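2-hydroxy-3-oxopropionate reductase (Polaromonas sp. JS666, PDB 4DLL) probably reduces 2-hydroxy-3-oxopropionate (tartronate semialdehyde) to glycerate with a nicotinamide cofactor. Local coordinates at residues A111-D122 / L138-P149; A124-A135 / H192-L200. One frame throughout, in Å; residues are numbered along the deposited sequence.

Contact 1: A111-D122 / L138-P149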
loop_
_atom_site.group_PDB
_atom_site.type_symbol
_atom_site.label_atom_id
_atom_site.label_comp_id
_atom_site.label_asym_id
_atom_site.label_seq_id
_atom_site.Cartn_x
_atom_site.Cartn_y
_atom_site.Cartn_z
ATOM N N ALA A 111 27.933 -25.672 -10.431
ATOM C CA ALA A 111 27.184 -26.805 -9.917
ATOM C C ALA A 111 28.088 -28.016 -9.821
ATOM O O ALA A 111 28.099 -28.730 -8.805
ATOM C CB ALA A 111 25.966 -27.103 -10.770
ATOM N N ALA A 112 28.862 -28.222 -10.886
ATOM C CA ALA A 112 29.763 -29.366 -11.020
ATOM C C ALA A 112 30.712 -29.407 -9.850
ATOM O O ALA A 112 30.981 -30.476 -9.308
ATOM C CB ALA A 112 30.544 -29.276 -12.337
ATOM N N ALA A 113 31.171 -28.229 -9.443
ATOM C CA ALA A 113 32.193 -28.099 -8.412
ATOM C C ALA A 113 31.724 -28.043 -6.940
ATOM O O ALA A 113 32.529 -28.218 -6.042
ATOM C CB ALA A 113 33.091 -26.924 -8.733
HETATM N N MSE A 114 30.440 -27.836 -6.686
HETATM C CA MSE A 114 29.980 -27.794 -5.282
HETATM C C MSE A 114 30.070 -29.129 -4.502
HETATM O O MSE A 114 29.813 -30.192 -5.047
HETATM C CB MSE A 114 28.586 -27.175 -5.173
HETATM C CG MSE A 114 28.546 -25.639 -5.411
HETATM SE SE MSE A 114 26.646 -24.940 -5.621
HETATM C CE MSE A 114 25.863 -25.327 -3.777
ATOM N N LYS A 115 30.442 -29.021 -3.226
ATOM C CA LYS A 115 30.405 -30.080 -2.197
ATOM C C LYS A 115 29.146 -30.923 -2.216
ATOM O O LYS A 115 28.095 -30.448 -2.598
ATOM C CB LYS A 115 30.418 -29.446 -0.804
ATOM C CG LYS A 115 31.769 -29.251 -0.148
ATOM C CD LYS A 115 31.640 -29.190 1.408
ATOM C CE LYS A 115 31.424 -27.765 1.920
ATOM N NZ LYS A 115 32.128 -27.420 3.229
ATOM N N PRO A 116 29.236 -32.183 -1.768
ATOM C CA PRO A 116 27.981 -32.823 -1.415
ATOM C C PRO A 116 27.500 -32.214 -0.073
ATOM O O PRO A 116 28.308 -31.718 0.713
ATOM C CB PRO A 116 28.368 -34.319 -1.280
ATOM C CG PRO A 116 29.821 -34.428 -1.697
ATOM C CD PRO A 116 30.392 -33.056 -1.474
ATOM N N GLY A 117 26.193 -32.189 0.140
ATOM C CA GLY A 117 25.595 -31.542 1.335
ATOM C C GLY A 117 25.453 -30.011 1.281
ATOM O O GLY A 117 24.841 -29.413 2.146
ATOM N N SER A 118 26.018 -29.371 0.275
ATOM C CA SER A 118 26.030 -27.935 0.244
ATOM C C SER A 118 24.638 -27.444 -0.198
ATOM O O SER A 118 23.861 -28.198 -0.798
ATOM C CB SER A 118 27.130 -27.436 -0.724
ATOM O OG SER A 118 26.867 -27.889 -2.057
ATOM N N LEU A 119 24.375 -26.171 0.019
ATOM C CA LEU A 119 23.105 -25.566 -0.333
ATOM C C LEU A 119 23.330 -24.383 -1.271
ATOM O O LEU A 119 24.279 -23.636 -1.085
ATOM C CB LEU A 119 22.398 -25.029 0.931
ATOM C CG LEU A 119 21.288 -25.900 1.524
ATOM C CD1 LEU A 119 21.902 -27.106 2.300
ATOM C CD2 LEU A 119 20.322 -25.108 2.390
ATOM N N PHE A 120 22.418 -24.216 -2.229
ATOM C CA PHE A 120 22.417 -23.103 -3.127
ATOM C C PHE A 120 21.182 -22.251 -2.870
ATOM O O PHE A 120 20.095 -22.742 -2.947
ATOM C CB PHE A 120 22.448 -23.596 -4.560
ATOM C CG PHE A 120 22.422 -22.506 -5.603
ATOM C CD1 PHE A 120 21.209 -22.047 -6.114
ATOM C CD2 PHE A 120 23.595 -22.018 -6.144
ATOM C CE1 PHE A 120 21.136 -21.061 -7.129
ATOM C CE2 PHE A 120 23.566 -21.027 -7.158
ATOM C CZ PHE A 120 22.318 -20.545 -7.652
ATOM N N LEU A 121 21.395 -20.978 -2.545
ATOM C CA LEU A 121 20.345 -20.012 -2.231
ATOM C C LEU A 121 20.247 -19.082 -3.404
ATOM O O LEU A 121 21.192 -18.327 -3.653
ATOM C CB LEU A 121 20.703 -19.210 -0.966
ATOM C CG LEU A 121 20.058 -19.666 0.357
ATOM C CD1 LEU A 121 20.136 -21.141 0.589
ATOM C CD2 LEU A 121 20.618 -18.940 1.557
ATOM N N ASP A 122 19.132 -19.137 -4.132
ATOM C CA ASP A 122 18.905 -18.173 -5.194
ATOM C C ASP A 122 18.050 -17.005 -4.750
ATOM O O ASP A 122 16.875 -17.158 -4.427
ATOM C CB ASP A 122 18.379 -18.791 -6.492
ATOM C CG ASP A 122 18.696 -17.892 -7.703
ATOM O OD1 ASP A 122 18.892 -16.650 -7.488
ATOM O OD2 ASP A 122 18.800 -18.410 -8.854
ATOM N N LEU A 138 20.297 -29.283 -9.873
ATOM C CA LEU A 138 21.155 -29.405 -8.675
ATOM C C LEU A 138 20.835 -30.648 -7.847
ATOM O O LEU A 138 21.742 -31.323 -7.353
ATOM C CB LEU A 138 21.162 -28.139 -7.791
ATOM C CG LEU A 138 21.414 -26.816 -8.500
ATOM C CD1 LEU A 138 21.482 -25.643 -7.551
ATOM C CD2 LEU A 138 22.661 -26.837 -9.351
ATOM N N GLY A 139 19.560 -30.934 -7.656
ATOM C CA GLY A 139 19.181 -32.144 -6.941
ATOM C C GLY A 139 19.752 -33.368 -7.663
ATOM O O GLY A 139 20.321 -34.265 -7.022
ATOM N N ALA A 140 19.663 -33.381 -9.000
ATOM C CA ALA A 140 20.331 -34.433 -9.819
ATOM C C ALA A 140 21.743 -34.649 -9.276
ATOM O O ALA A 140 22.242 -35.769 -9.267
ATOM C CB ALA A 140 20.404 -34.035 -11.317
ATOM N N LEU A 141 22.377 -33.576 -8.796
ATOM C CA LEU A 141 23.780 -33.628 -8.423
ATOM C C LEU A 141 24.035 -33.694 -6.915
ATOM O O LEU A 141 25.158 -33.515 -6.488
ATOM C CB LEU A 141 24.531 -32.446 -9.050
ATOM C CG LEU A 141 24.653 -32.409 -10.586
ATOM C CD1 LEU A 141 25.252 -31.111 -11.088
ATOM C CD2 LEU A 141 25.460 -33.592 -11.119
ATOM N N GLY A 142 23.015 -33.949 -6.110
ATOM C CA GLY A 142 23.189 -33.997 -4.632
ATOM C C GLY A 142 23.238 -32.618 -3.944
ATOM O O GLY A 142 23.678 -32.465 -2.792
ATOM N N ILE A 143 22.787 -31.595 -4.648
ATOM C CA ILE A 143 22.846 -30.224 -4.100
ATOM C C ILE A 143 21.442 -29.671 -3.955
ATOM O O ILE A 143 20.654 -29.650 -4.926
ATOM C CB ILE A 143 23.630 -29.237 -5.010
ATOM C CG1 ILE A 143 25.014 -29.765 -5.405
ATOM C CG2 ILE A 143 23.742 -27.878 -4.364
ATOM C CD1 ILE A 143 25.413 -29.208 -6.752
ATOM N N ALA A 144 21.170 -29.234 -2.727
ATOM C CA ALA A 144 19.942 -28.576 -2.321
ATOM C C ALA A 144 19.825 -27.177 -2.912
ATOM O O ALA A 144 20.794 -26.534 -3.213
ATOM C CB ALA A 144 19.839 -28.521 -0.701
ATOM N N HIS A 145 18.606 -26.703 -3.021
ATOM C CA HIS A 145 18.282 -25.436 -3.626
ATOM C C HIS A 145 17.124 -24.895 -2.808
ATOM O O HIS A 145 16.194 -25.628 -2.495
ATOM C CB HIS A 145 17.790 -25.706 -5.030
ATOM C CG HIS A 145 17.564 -24.481 -5.865
ATOM N ND1 HIS A 145 16.389 -23.762 -5.824
ATOM C CD2 HIS A 145 18.325 -23.909 -6.830
ATOM C CE1 HIS A 145 16.463 -22.757 -6.681
ATOM N NE2 HIS A 145 17.626 -22.821 -7.295
ATOM N N LEU A 146 17.204 -23.624 -2.424
ATOM C CA LEU A 146 16.027 -22.886 -1.987
ATOM C C LEU A 146 15.991 -21.659 -2.823
ATOM O O LEU A 146 17.043 -21.219 -3.276
ATOM C CB LEU A 146 16.185 -22.376 -0.573
ATOM C CG LEU A 146 15.971 -23.383 0.485
ATOM C CD1 LEU A 146 17.244 -24.080 0.481
ATOM C CD2 LEU A 146 15.842 -22.511 1.709
ATOM N N ASP A 147 14.817 -21.059 -2.950
ATOM C CA ASP A 147 14.725 -19.832 -3.714
ATOM C C ASP A 147 14.278 -18.857 -2.657
ATOM O O ASP A 147 13.228 -19.071 -2.027
ATOM C CB ASP A 147 13.774 -19.926 -4.962
ATOM C CG ASP A 147 12.412 -20.543 -4.652
ATOM O OD1 ASP A 147 12.333 -21.746 -4.258
ATOM O OD2 ASP A 147 11.398 -19.842 -4.840
ATOM N N THR A 148 15.128 -17.863 -2.409
ATOM C CA THR A 148 14.995 -16.996 -1.265
ATOM C C THR A 148 15.115 -15.508 -1.620
ATOM O O THR A 148 16.048 -14.808 -1.156
ATOM C CB THR A 148 15.978 -17.405 -0.095
ATOM O OG1 THR A 148 17.321 -17.054 -0.405
ATOM C CG2 THR A 148 15.918 -18.913 0.170
ATOM N N PRO A 149 14.190 -15.008 -2.470
ATOM C CA PRO A 149 14.151 -13.533 -2.725
ATOM C C PRO A 149 13.783 -12.697 -1.536
ATOM O O PRO A 149 13.160 -13.204 -0.562
ATOM C CB PRO A 149 13.070 -13.383 -3.784
ATOM C CG PRO A 149 12.260 -14.610 -3.643
ATOM C CD PRO A 149 13.171 -15.710 -3.244
#
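Ile143 wedges both of its branches between the turn and the helix end of 111-122. Its CG1 is anti to its own carbonyl carbon (chi1 -51°), which sends CD1 to Ala111 O at 3.4 Å. CG2 packs on Met114, here selenomethionine, whose chain crosses Ile143 at about a right angle. That contact is tight, with Ile143 CG2 3.4 Å from Met114 CE.

Phe120 joins the two strands through its backbone and its ring. Its N donates to Ala144 O at 3.0 Å, and its O accepts from Leu146 N at 3.1 Å. The Phe120 and His145 side chains lie alongside each other on the same face of the sheet. Their planes are 25° apart but slid, so the rings barely overlap; Phe120 CD1 is 3.5 Å from His145 CD2. Leu138 CD1 meets CB and CG of Phe120.

Asp122 continues the ladder. Its N donates almost straight to Leu146 O (172°), and its O takes Thr148 N at 2.8 Å. Asp122 OD1 accepts a weak bond from Ala124 N.

His145 NE2 and Thr148 OG1 are buried with no polar partner in the model and add no bond across the contact. Strands 119-122 and 144-147 are parallel neighbours, joined by helix 128-140 in a beta-alpha-beta unit. Main-chain amides pair them and carbon packing fills the rest, so the pairing probably depends little on which side chains are present.

Contact 2: A124-A135 / H192-L200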
loop_
_atom_site.group_PDB
_atom_site.type_symbol
_atom_site.label_atom_id
_atom_site.label_comp_id
_atom_site.label_asym_id
_atom_site.label_seq_id
_atom_site.Cartn_x
_atom_site.Cartn_y
_atom_site.Cartn_z
ATOM N N ALA A 124 18.522 -14.068 -6.715
ATOM C CA ALA A 124 18.174 -13.429 -8.014
ATOM C C ALA A 124 16.624 -13.417 -8.284
ATOM O O ALA A 124 15.883 -14.267 -7.781
ATOM C CB ALA A 124 18.893 -14.136 -9.103
ATOM N N SER A 125 16.108 -12.431 -9.014
ATOM C CA SER A 125 14.707 -12.524 -9.475
ATOM C C SER A 125 14.705 -13.405 -10.746
ATOM O O SER A 125 15.458 -13.166 -11.703
ATOM C CB SER A 125 14.025 -11.130 -9.679
ATOM O OG SER A 125 13.408 -10.625 -8.471
ATOM N N ILE A 126 13.882 -14.449 -10.717
ATOM C CA ILE A 126 14.011 -15.602 -11.623
ATOM C C ILE A 126 12.628 -16.230 -11.598
ATOM O O ILE A 126 11.952 -16.130 -10.567
ATOM C CB ILE A 126 15.167 -16.545 -11.104
ATOM C CG1 ILE A 126 16.410 -16.353 -11.954
ATOM C CG2 ILE A 126 14.830 -18.033 -11.110
ATOM C CD1 ILE A 126 17.411 -17.474 -11.785
ATOM N N THR A 127 12.160 -16.828 -12.701
ATOM C CA THR A 127 10.735 -17.256 -12.750
ATOM C C THR A 127 10.565 -18.475 -11.894
ATOM O O THR A 127 11.507 -19.266 -11.816
ATOM C CB THR A 127 10.257 -17.586 -14.192
ATOM O OG1 THR A 127 11.206 -18.460 -14.825
ATOM C CG2 THR A 127 10.101 -16.268 -15.018
ATOM N N PRO A 128 9.392 -18.661 -11.268
ATOM C CA PRO A 128 9.291 -19.897 -10.492
ATOM C C PRO A 128 9.585 -21.167 -11.351
ATOM O O PRO A 128 10.226 -22.107 -10.852
ATOM C CB PRO A 128 7.859 -19.872 -9.956
ATOM C CG PRO A 128 7.396 -18.492 -10.049
ATOM C CD PRO A 128 8.146 -17.879 -11.228
ATOM N N ARG A 129 9.226 -21.141 -12.661
ATOM C CA ARG A 129 9.575 -22.237 -13.600
ATOM C C ARG A 129 11.088 -22.458 -13.626
ATOM O O ARG A 129 11.567 -23.585 -13.489
ATOM C CB ARG A 129 9.036 -21.995 -15.012
ATOM C CG ARG A 129 9.186 -23.231 -15.946
ATOM C CD ARG A 129 9.088 -22.837 -17.434
ATOM N NE ARG A 129 10.283 -22.125 -17.922
ATOM C CZ ARG A 129 11.500 -22.665 -18.101
ATOM N NH1 ARG A 129 11.765 -23.949 -17.822
ATOM N NH2 ARG A 129 12.484 -21.903 -18.560
ATOM N N GLU A 130 11.832 -21.370 -13.735
ATOM C CA GLU A 130 13.282 -21.454 -13.665
ATOM C C GLU A 130 13.814 -21.961 -12.327
ATOM O O GLU A 130 14.749 -22.776 -12.305
ATOM C CB GLU A 130 13.905 -20.104 -13.985
ATOM C CG GLU A 130 14.076 -19.842 -15.479
ATOM C CD GLU A 130 14.375 -18.384 -15.777
ATOM O OE1 GLU A 130 13.710 -17.488 -15.216
ATOM O OE2 GLU A 130 15.278 -18.127 -16.589
ATOM N N ALA A 131 13.235 -21.473 -11.220
ATOM C CA ALA A 131 13.626 -21.981 -9.887
ATOM C C ALA A 131 13.398 -23.487 -9.801
ATOM O O ALA A 131 14.279 -24.182 -9.293
ATOM C CB ALA A 131 12.896 -21.250 -8.736
ATOM N N ARG A 132 12.242 -23.989 -10.250
ATOM C CA ARG A 132 11.978 -25.451 -10.158
ATOM C C ARG A 132 12.958 -26.298 -11.014
ATOM O O ARG A 132 13.442 -27.340 -10.551
ATOM C CB ARG A 132 10.493 -25.833 -10.452
ATOM C CG ARG A 132 9.434 -25.278 -9.456
ATOM C CD ARG A 132 8.009 -25.722 -9.804
ATOM N NE ARG A 132 7.659 -25.405 -11.191
ATOM C CZ ARG A 132 7.022 -24.299 -11.617
ATOM N NH1 ARG A 132 6.613 -23.347 -10.769
ATOM N NH2 ARG A 132 6.771 -24.157 -12.932
ATOM N N ASP A 133 13.218 -25.830 -12.243
ATOM C CA ASP A 133 14.230 -26.352 -13.173
ATOM C C ASP A 133 15.649 -26.403 -12.567
ATOM O O ASP A 133 16.342 -27.439 -12.620
ATOM C CB ASP A 133 14.152 -25.520 -14.465
ATOM C CG ASP A 133 15.193 -25.892 -15.531
ATOM O OD1 ASP A 133 15.452 -27.099 -15.765
ATOM O OD2 ASP A 133 15.717 -24.955 -16.209
ATOM N N HIS A 134 16.091 -25.305 -11.954
ATOM C CA HIS A 134 17.406 -25.275 -11.270
ATOM C C HIS A 134 17.433 -26.171 -10.049
ATOM O O HIS A 134 18.412 -26.858 -9.792
ATOM C CB HIS A 134 17.805 -23.839 -10.881
ATOM C CG HIS A 134 17.963 -22.946 -12.049
ATOM N ND1 HIS A 134 18.137 -21.590 -11.925
ATOM C CD2 HIS A 134 17.914 -23.202 -13.382
ATOM C CE1 HIS A 134 18.211 -21.043 -13.127
ATOM N NE2 HIS A 134 18.082 -21.995 -14.030
ATOM N N ALA A 135 16.341 -26.197 -9.316
ATOM C CA ALA A 135 16.218 -27.094 -8.177
ATOM C C ALA A 135 16.304 -28.592 -8.613
ATOM O O ALA A 135 16.954 -29.406 -7.930
ATOM C CB ALA A 135 14.914 -26.805 -7.489
ATOM N N HIS A 192 9.944 -25.616 -3.891
ATOM C CA HIS A 192 10.734 -24.945 -4.950
ATOM C C HIS A 192 9.880 -24.055 -5.845
ATOM O O HIS A 192 8.845 -24.500 -6.309
ATOM C CB HIS A 192 11.514 -25.936 -5.826
ATOM C CG HIS A 192 12.300 -26.961 -5.074
ATOM N ND1 HIS A 192 13.301 -26.643 -4.176
ATOM C CD2 HIS A 192 12.269 -28.318 -5.133
ATOM C CE1 HIS A 192 13.843 -27.755 -3.702
ATOM N NE2 HIS A 192 13.218 -28.786 -4.251
ATOM N N GLY A 193 10.313 -22.798 -6.026
ATOM C CA GLY A 193 9.687 -21.805 -6.882
ATOM C C GLY A 193 8.675 -20.960 -6.160
ATOM O O GLY A 193 8.320 -19.902 -6.646
ATOM N N SER A 194 8.249 -21.420 -4.980
ATOM C CA SER A 194 7.364 -20.659 -4.104
ATOM C C SER A 194 7.863 -19.261 -3.642
ATOM O O SER A 194 7.067 -18.327 -3.511
ATOM C CB SER A 194 7.076 -21.492 -2.865
ATOM O OG SER A 194 5.992 -22.348 -3.108
ATOM N N GLY A 195 9.166 -19.130 -3.403
ATOM C CA GLY A 195 9.761 -17.886 -3.008
ATOM C C GLY A 195 9.638 -16.975 -4.198
ATOM O O GLY A 195 9.177 -15.853 -4.056
ATOM N N GLN A 196 10.048 -17.436 -5.383
ATOM C CA GLN A 196 9.928 -16.553 -6.570
ATOM C C GLN A 196 8.498 -16.149 -6.825
ATOM O O GLN A 196 8.210 -15.038 -7.254
ATOM C CB GLN A 196 10.523 -17.157 -7.837
ATOM C CG GLN A 196 11.975 -17.483 -7.681
ATOM C CD GLN A 196 12.864 -16.248 -7.557
ATOM O OE1 GLN A 196 14.047 -16.361 -7.224
ATOM N NE2 GLN A 196 12.309 -15.080 -7.798
ATOM N N LEU A 197 7.591 -17.042 -6.499
ATOM C CA LEU A 197 6.201 -16.749 -6.730
ATOM C C LEU A 197 5.727 -15.725 -5.751
ATOM O O LEU A 197 4.897 -14.895 -6.105
ATOM C CB LEU A 197 5.394 -18.028 -6.619
ATOM C CG LEU A 197 3.896 -17.927 -6.757
ATOM C CD1 LEU A 197 3.551 -18.250 -8.202
ATOM C CD2 LEU A 197 3.273 -18.904 -5.767
ATOM N N THR A 198 6.191 -15.817 -4.488
ATOM C CA THR A 198 5.769 -14.820 -3.471
ATOM C C THR A 198 6.445 -13.526 -3.845
ATOM O O THR A 198 5.867 -12.482 -3.771
ATOM C CB THR A 198 6.106 -15.282 -2.029
ATOM O OG1 THR A 198 5.444 -16.511 -1.809
ATOM C CG2 THR A 198 5.619 -14.314 -0.967
ATOM N N LYS A 199 7.702 -13.621 -4.268
ATOM C CA LYS A 199 8.343 -12.474 -4.843
ATOM C C LYS A 199 7.519 -11.727 -5.951
ATOM O O LYS A 199 7.484 -10.494 -5.924
ATOM C CB LYS A 199 9.768 -12.720 -5.237
ATOM C CG LYS A 199 10.528 -11.451 -5.772
ATOM C CD LYS A 199 10.712 -10.226 -4.754
ATOM C CE LYS A 199 11.907 -9.323 -5.189
ATOM N NZ LYS A 199 11.741 -8.002 -4.593
ATOM N N LEU A 200 6.802 -12.432 -6.819
ATOM C CA LEU A 200 6.153 -11.735 -7.979
ATOM C C LEU A 200 4.836 -11.149 -7.446
ATOM O O LEU A 200 4.478 -10.036 -7.787
ATOM C CB LEU A 200 5.872 -12.711 -9.183
ATOM C CG LEU A 200 7.025 -13.275 -9.982
ATOM C CD1 LEU A 200 6.649 -14.526 -10.923
ATOM C CD2 LEU A 200 7.751 -12.139 -10.737
HETATM O O HOH W 1 6.530 -23.037 -8.275
#
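Pro128 sits on the start of helix 194-200, with its CB 3.3 Å from Gly193 O. Its apolar contacts are with two leucines. Pro128 CD and Leu200 CD1 meet tip to tip at 3.7 Å, while Pro128 CG rests on Leu197 CB. Ala131 CB lies 3.7 Å from Gly193 CA. Gly193 has a positive phi, and a CB there would press on Pro128 O and Arg132 CG.

One CH-pi contact is made. Ala135 CB stands over a face of the His192 ring, 3.7 Å from its centroid and 17° off the normal.

Gln196 has the largest buried area of the contact. Its chain bends at chi2 (-69°), which folds the amide towards the loop 124-126. There the amide lies beside the carbonyls of Ala124 and Ile126, and Gln196 CB is 3.2 Å from Ile126 O. An alanine here removes the amide and CG, which would probably open a gap between this loop and the helix.

A water bridges the two segments. It accepts from Arg132 NH1 and gives a weak bond to His192 O. The ends of Arg132 and Lys199 have partners outside the segments: Arg132 NH2 pairs with Glu278, and Lys199, after running past Ser125 OG, bonds Val150 O through NZ.

Thr127 and Glu130 form a capping box that starts helix 128-135. Glu130 N donates to Thr127 OG1, and Thr127 N donates to Glu130 OE1 at 3.0 Å. The two helix segments run nearly antiparallel (166°). A helix of the Rossmann-type domain thus packs on the start of the long helix leading into the helical domain, probably as in other beta-hydroxyacid dehydrogenases.

In the fold
The centres of contacts 1 and 2 lie 14 Å apart, and both use helix 128-140. Their segments alternate along the chain: 111-122, 124-135, 138-149, then 192-200. Contact 1 lies inside the sheet of the nucleotide-binding domain. Contact 2 joins that domain's helix 128-140 to the first turns of helix 194-222, which enters the helical part of the chain. The two meet at Asp147, where the pairing with 119-122 ends. Its OD1 and OD2 probably accept hydrogen bonds from Gly193 N and Gln196 N. The strand is thereby linked to the start of helix 194-222, consistent with a junction between the Rossmann-type and helical parts.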